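Long-range contacts in salt-tolerant glutaminase (Micrococcus luteus, PDB 3IH9), which probably hydrolyses L-glutamine to L-glutamate and ammonium, and carries a STAS region toward its C-terminal end: residues A257-A262 / V285-R290; G402-V407 / D435-E440. All blocks are in the same frame, centred on the assembly; numbering follows the deposited sequence.

How the contacts relate
From the N terminus the chain first builds the glutaminase region, where contact 1 closes a loop of 22 residues: strand 257-259 leads into strands 264-269 and 273-278, and residues 285-290 return over its end as helix 289-302 begins. The chain then passes into the STAS region, where contact 2 closes a second loop, with helix 419-433 between two parallel strands. The loops follow in series, neither enclosing nor crossing the other. Their centres are about 60 Å apart, on opposite sides of the chain's centre. Contact 1 ties the edge of an antiparallel sheet to a helix start beside the ligand site; contact 2 joins two strands of the mixed sheet.

Contact 1. Residues A257-A262 / V285-R290; sequences AKSGVA and VGNSAR
Ser-259 and Asn-287 meet through a single side-chain hydrogen bond, with OG of Ser-259 donating to OD1 of Asn-287 at 2.9 Å. The hydroxyl comes from the flank of the amide carbonyl, at a C=O...donor angle of 115°, and lies somewhat off its plane. Asn-287 turns CG beside its own backbone N, anti to the carbonyl carbon (chi1 -63°), which brings the amide group near the serine, and the second torsion turns OD1 to it. The same hydroxyl rests against the asparagine backbone, OG of Ser-259 being 3.4 Å from CA of Asn-287. Farther along, CG1 of Val-261 makes a loose approach to the carbonyl O of Gly-286, at 4.4 Å. Gly-286 has a positive phi of 99°, a backbone conformation that favours glycine.

In the next shell, Asp-283 OD1 accepts the backbone N-H groups of Val-285 and Asn-287, pinning the turn that presents the asparagine. NZ of Lys-258 gives a hydrogen bond to the carbonyl O of Ser-259 at 3.0 Å, in the carbonyl plane and on a lone pair, and also bonds Tyr-243 OH. Val-261 belongs to the L-glutamate site, and Lys-258 and Ser-259 begin a Lys-Ser-Gly sequence consistent with the KTG-type motif of the beta-lactamase clan.

Ser-288 is the N-cap of helix 289-302: its OG caps Gly-291 N and bonds Ser-279 O. The side chains of Ser-288 and Ser-259 both touch Val-265 of strand 264-269, which lies beside strand 257-259, an outermost strand of the five-stranded antiparallel sheet.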
# COMPACT_ATOMS: atom_id res chain seq x y z
N ALA A 257 1.86 -11.82 1.96
CA ALA A 257 1.99 -13.21 1.56
C ALA A 257 1.76 -14.19 2.68
O ALA A 257 1.72 -13.82 3.85
CB ALA A 257 3.40 -13.42 0.98
N LYS A 258 1.59 -15.45 2.30
CA LYS A 258 1.39 -16.53 3.25
C LYS A 258 1.86 -17.78 2.55
O LYS A 258 1.50 -18.02 1.41
CB LYS A 258 -0.08 -16.68 3.63
CG LYS A 258 -0.29 -17.69 4.74
CD LYS A 258 0.32 -17.16 6.04
CE LYS A 258 0.57 -18.25 7.07
NZ LYS A 258 1.72 -19.11 6.68
N SER A 259 2.66 -18.59 3.22
CA SER A 259 3.11 -19.81 2.58
C SER A 259 2.53 -21.06 3.24
O SER A 259 2.00 -21.01 4.36
CB SER A 259 4.64 -19.86 2.56
OG SER A 259 5.16 -20.63 3.62
N GLY A 260 2.60 -22.18 2.52
CA GLY A 260 2.12 -23.46 3.01
C GLY A 260 3.27 -24.45 3.02
O GLY A 260 4.19 -24.36 2.19
N VAL A 261 3.22 -25.40 3.95
CA VAL A 261 4.27 -26.41 4.10
C VAL A 261 4.48 -27.34 2.92
O VAL A 261 5.39 -28.18 2.95
CB VAL A 261 4.00 -27.28 5.36
CG1 VAL A 261 3.94 -26.41 6.59
CG2 VAL A 261 2.71 -28.07 5.19
N ALA A 262 3.67 -27.22 1.88
CA ALA A 262 3.83 -28.09 0.72
C ALA A 262 4.73 -27.45 -0.33
O ALA A 262 5.01 -28.04 -1.37
CB ALA A 262 2.46 -28.42 0.11
N VAL A 285 12.36 -21.76 9.27
CA VAL A 285 11.13 -21.31 9.93
C VAL A 285 9.85 -21.94 9.37
O VAL A 285 8.75 -21.60 9.80
CB VAL A 285 10.98 -19.76 9.89
CG1 VAL A 285 12.10 -19.11 10.66
CG2 VAL A 285 10.96 -19.27 8.46
N GLY A 286 10.00 -22.83 8.40
CA GLY A 286 8.83 -23.49 7.84
C GLY A 286 8.26 -22.97 6.53
O GLY A 286 7.27 -23.51 6.05
N ASN A 287 8.85 -21.93 5.95
CA ASN A 287 8.35 -21.38 4.69
C ASN A 287 9.10 -21.96 3.51
O ASN A 287 10.20 -22.48 3.65
CB ASN A 287 8.49 -19.86 4.64
CG ASN A 287 7.67 -19.16 5.70
OD1 ASN A 287 6.49 -19.48 5.89
ND2 ASN A 287 8.27 -18.20 6.38
N SER A 288 8.50 -21.86 2.33
CA SER A 288 9.13 -22.35 1.12
C SER A 288 10.37 -21.50 0.86
O SER A 288 10.27 -20.34 0.50
CB SER A 288 8.17 -22.23 -0.06
OG SER A 288 8.86 -22.39 -1.29
N ALA A 289 11.54 -22.10 1.03
CA ALA A 289 12.82 -21.42 0.83
C ALA A 289 12.93 -20.58 -0.45
O ALA A 289 13.18 -19.38 -0.36
CB ALA A 289 13.96 -22.43 0.89
N ARG A 290 12.75 -21.19 -1.62
CA ARG A 290 12.83 -20.45 -2.88
C ARG A 290 11.62 -19.57 -3.11
O ARG A 290 11.72 -18.50 -3.72
CB ARG A 290 12.94 -21.38 -4.09
CG ARG A 290 14.21 -22.16 -4.27
CD ARG A 290 13.81 -23.33 -5.13
NE ARG A 290 14.90 -24.16 -5.61
CZ ARG A 290 14.70 -25.33 -6.21
NH1 ARG A 290 13.47 -25.79 -6.39
NH2 ARG A 290 15.75 -26.02 -6.65

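Contact 2. Residues G402-V407 / D435-E440; sequences GPIRTV and DGVRVE
Arg-438 is held through both backbone polar atoms: its N donates to Arg-405 O at 2.6 Å, nearly straight at 168°, and its O accepts Val-407 N at 2.7 Å. A third rung, from Glu-440 N to Val-407 O at 3.0 Å, continues the parallel ladder, which runs on to Leu-409. Between the rungs, CA-H groups also lean on carbonyl oxygens, with CA of Thr-406 3.2 Å from Arg-438 O.

On one face of the sheet Thr-406 and Arg-438 run alongside each other in the same direction, and OG1 of Thr-406 sits 3.6 Å from CB of Arg-438. With CG anti to the backbone N (chi1 -176°), the arginine runs out extended past the threonine. OE2 of Glu-440 stands 3.3 Å above the centre of its guanidinium plane; the guanidinium hydrogens are not directed at it, so this salt bridge is an attraction between charges. The same OE2 has its stronger partner in Arg-326, on strand 326-332.

Val-407 and Val-439 take the opposite face and pack on Leu-432 of helix 419-433. CG2 of Val-407 also presses against CG1 of Val-437, just before the strand, at 3.5 Å, and Ile-404 adds a looser apolar touch to Val-437.

Strand 406-417, that helix and strand 438-442 form a beta-alpha-beta crossover unit, in keeping with the alternating strands and helices of a STAS domain.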
# COMPACT_ATOMS: atom_id res chain seq x y z
N GLY A 402 -13.64 37.17 -21.27
CA GLY A 402 -14.77 36.26 -21.15
C GLY A 402 -14.77 35.35 -19.93
O GLY A 402 -13.73 34.78 -19.59
N PRO A 403 -15.93 35.19 -19.26
CA PRO A 403 -16.05 34.33 -18.07
C PRO A 403 -16.33 32.88 -18.47
O PRO A 403 -16.23 32.52 -19.64
CB PRO A 403 -17.22 34.96 -17.33
CG PRO A 403 -18.12 35.33 -18.45
CD PRO A 403 -17.17 35.96 -19.47
N ILE A 404 -16.68 32.06 -17.49
CA ILE A 404 -16.97 30.65 -17.73
C ILE A 404 -18.42 30.37 -17.36
O ILE A 404 -18.79 30.36 -16.19
CB ILE A 404 -16.04 29.76 -16.87
CG1 ILE A 404 -14.58 29.94 -17.31
CG2 ILE A 404 -16.45 28.30 -16.98
CD1 ILE A 404 -13.58 29.12 -16.52
N ARG A 405 -19.25 30.15 -18.38
CA ARG A 405 -20.67 29.89 -18.16
C ARG A 405 -21.04 28.42 -18.16
O ARG A 405 -22.02 28.03 -17.53
CB ARG A 405 -21.51 30.58 -19.24
CG ARG A 405 -21.52 32.10 -19.18
CD ARG A 405 -22.48 32.67 -20.22
NE ARG A 405 -22.61 34.11 -20.11
CZ ARG A 405 -21.60 34.97 -20.26
NH1 ARG A 405 -20.38 34.52 -20.53
NH2 ARG A 405 -21.81 36.27 -20.13
N THR A 406 -20.27 27.60 -18.87
CA THR A 406 -20.57 26.18 -18.93
C THR A 406 -19.34 25.29 -18.74
O THR A 406 -18.24 25.60 -19.21
CB THR A 406 -21.25 25.83 -20.28
OG1 THR A 406 -22.40 26.67 -20.47
CG2 THR A 406 -21.69 24.37 -20.30
N VAL A 407 -19.54 24.18 -18.02
CA VAL A 407 -18.49 23.21 -17.77
C VAL A 407 -19.04 21.83 -18.12
O VAL A 407 -20.07 21.41 -17.59
CB VAL A 407 -18.06 23.21 -16.28
CG1 VAL A 407 -17.03 22.12 -16.04
CG2 VAL A 407 -17.48 24.56 -15.91
N ASP A 435 -22.39 28.38 -8.47
CA ASP A 435 -21.64 29.56 -8.89
C ASP A 435 -22.25 30.18 -10.14
O ASP A 435 -21.67 31.09 -10.74
CB ASP A 435 -20.18 29.22 -9.17
CG ASP A 435 -19.33 29.21 -7.92
OD1 ASP A 435 -19.40 30.19 -7.14
OD2 ASP A 435 -18.57 28.24 -7.71
N GLY A 436 -23.42 29.68 -10.53
CA GLY A 436 -24.09 30.20 -11.71
C GLY A 436 -23.47 29.66 -12.98
O GLY A 436 -23.64 30.23 -14.06
N VAL A 437 -22.75 28.56 -12.85
CA VAL A 437 -22.10 27.92 -13.98
C VAL A 437 -22.99 26.75 -14.42
O VAL A 437 -23.51 26.01 -13.59
CB VAL A 437 -20.71 27.36 -13.58
CG1 VAL A 437 -20.02 26.75 -14.79
CG2 VAL A 437 -19.87 28.47 -12.97
N ARG A 438 -23.17 26.61 -15.73
CA ARG A 438 -23.97 25.51 -16.25
C ARG A 438 -23.04 24.30 -16.27
O ARG A 438 -21.87 24.42 -16.64
CB ARG A 438 -24.45 25.80 -17.68
CG ARG A 438 -25.36 24.71 -18.23
CD ARG A 438 -25.58 24.82 -19.72
NE ARG A 438 -26.48 23.78 -20.20
CZ ARG A 438 -26.72 23.53 -21.49
NH1 ARG A 438 -26.12 24.24 -22.43
NH2 ARG A 438 -27.57 22.56 -21.82
N VAL A 439 -23.56 23.15 -15.86
CA VAL A 439 -22.74 21.95 -15.82
C VAL A 439 -23.42 20.77 -16.47
O VAL A 439 -24.49 20.36 -16.04
CB VAL A 439 -22.40 21.56 -14.36
CG1 VAL A 439 -21.53 20.31 -14.35
CG2 VAL A 439 -21.69 22.72 -13.66
N GLU A 440 -22.81 20.23 -17.52
CA GLU A 440 -23.38 19.07 -18.17
C GLU A 440 -22.43 17.89 -18.08
O GLU A 440 -21.26 17.98 -18.46
CB GLU A 440 -23.75 19.36 -19.62
CG GLU A 440 -22.87 20.36 -20.31
CD GLU A 440 -23.35 20.64 -21.72
OE1 GLU A 440 -23.28 19.71 -22.56
OE2 GLU A 440 -23.82 21.77 -21.98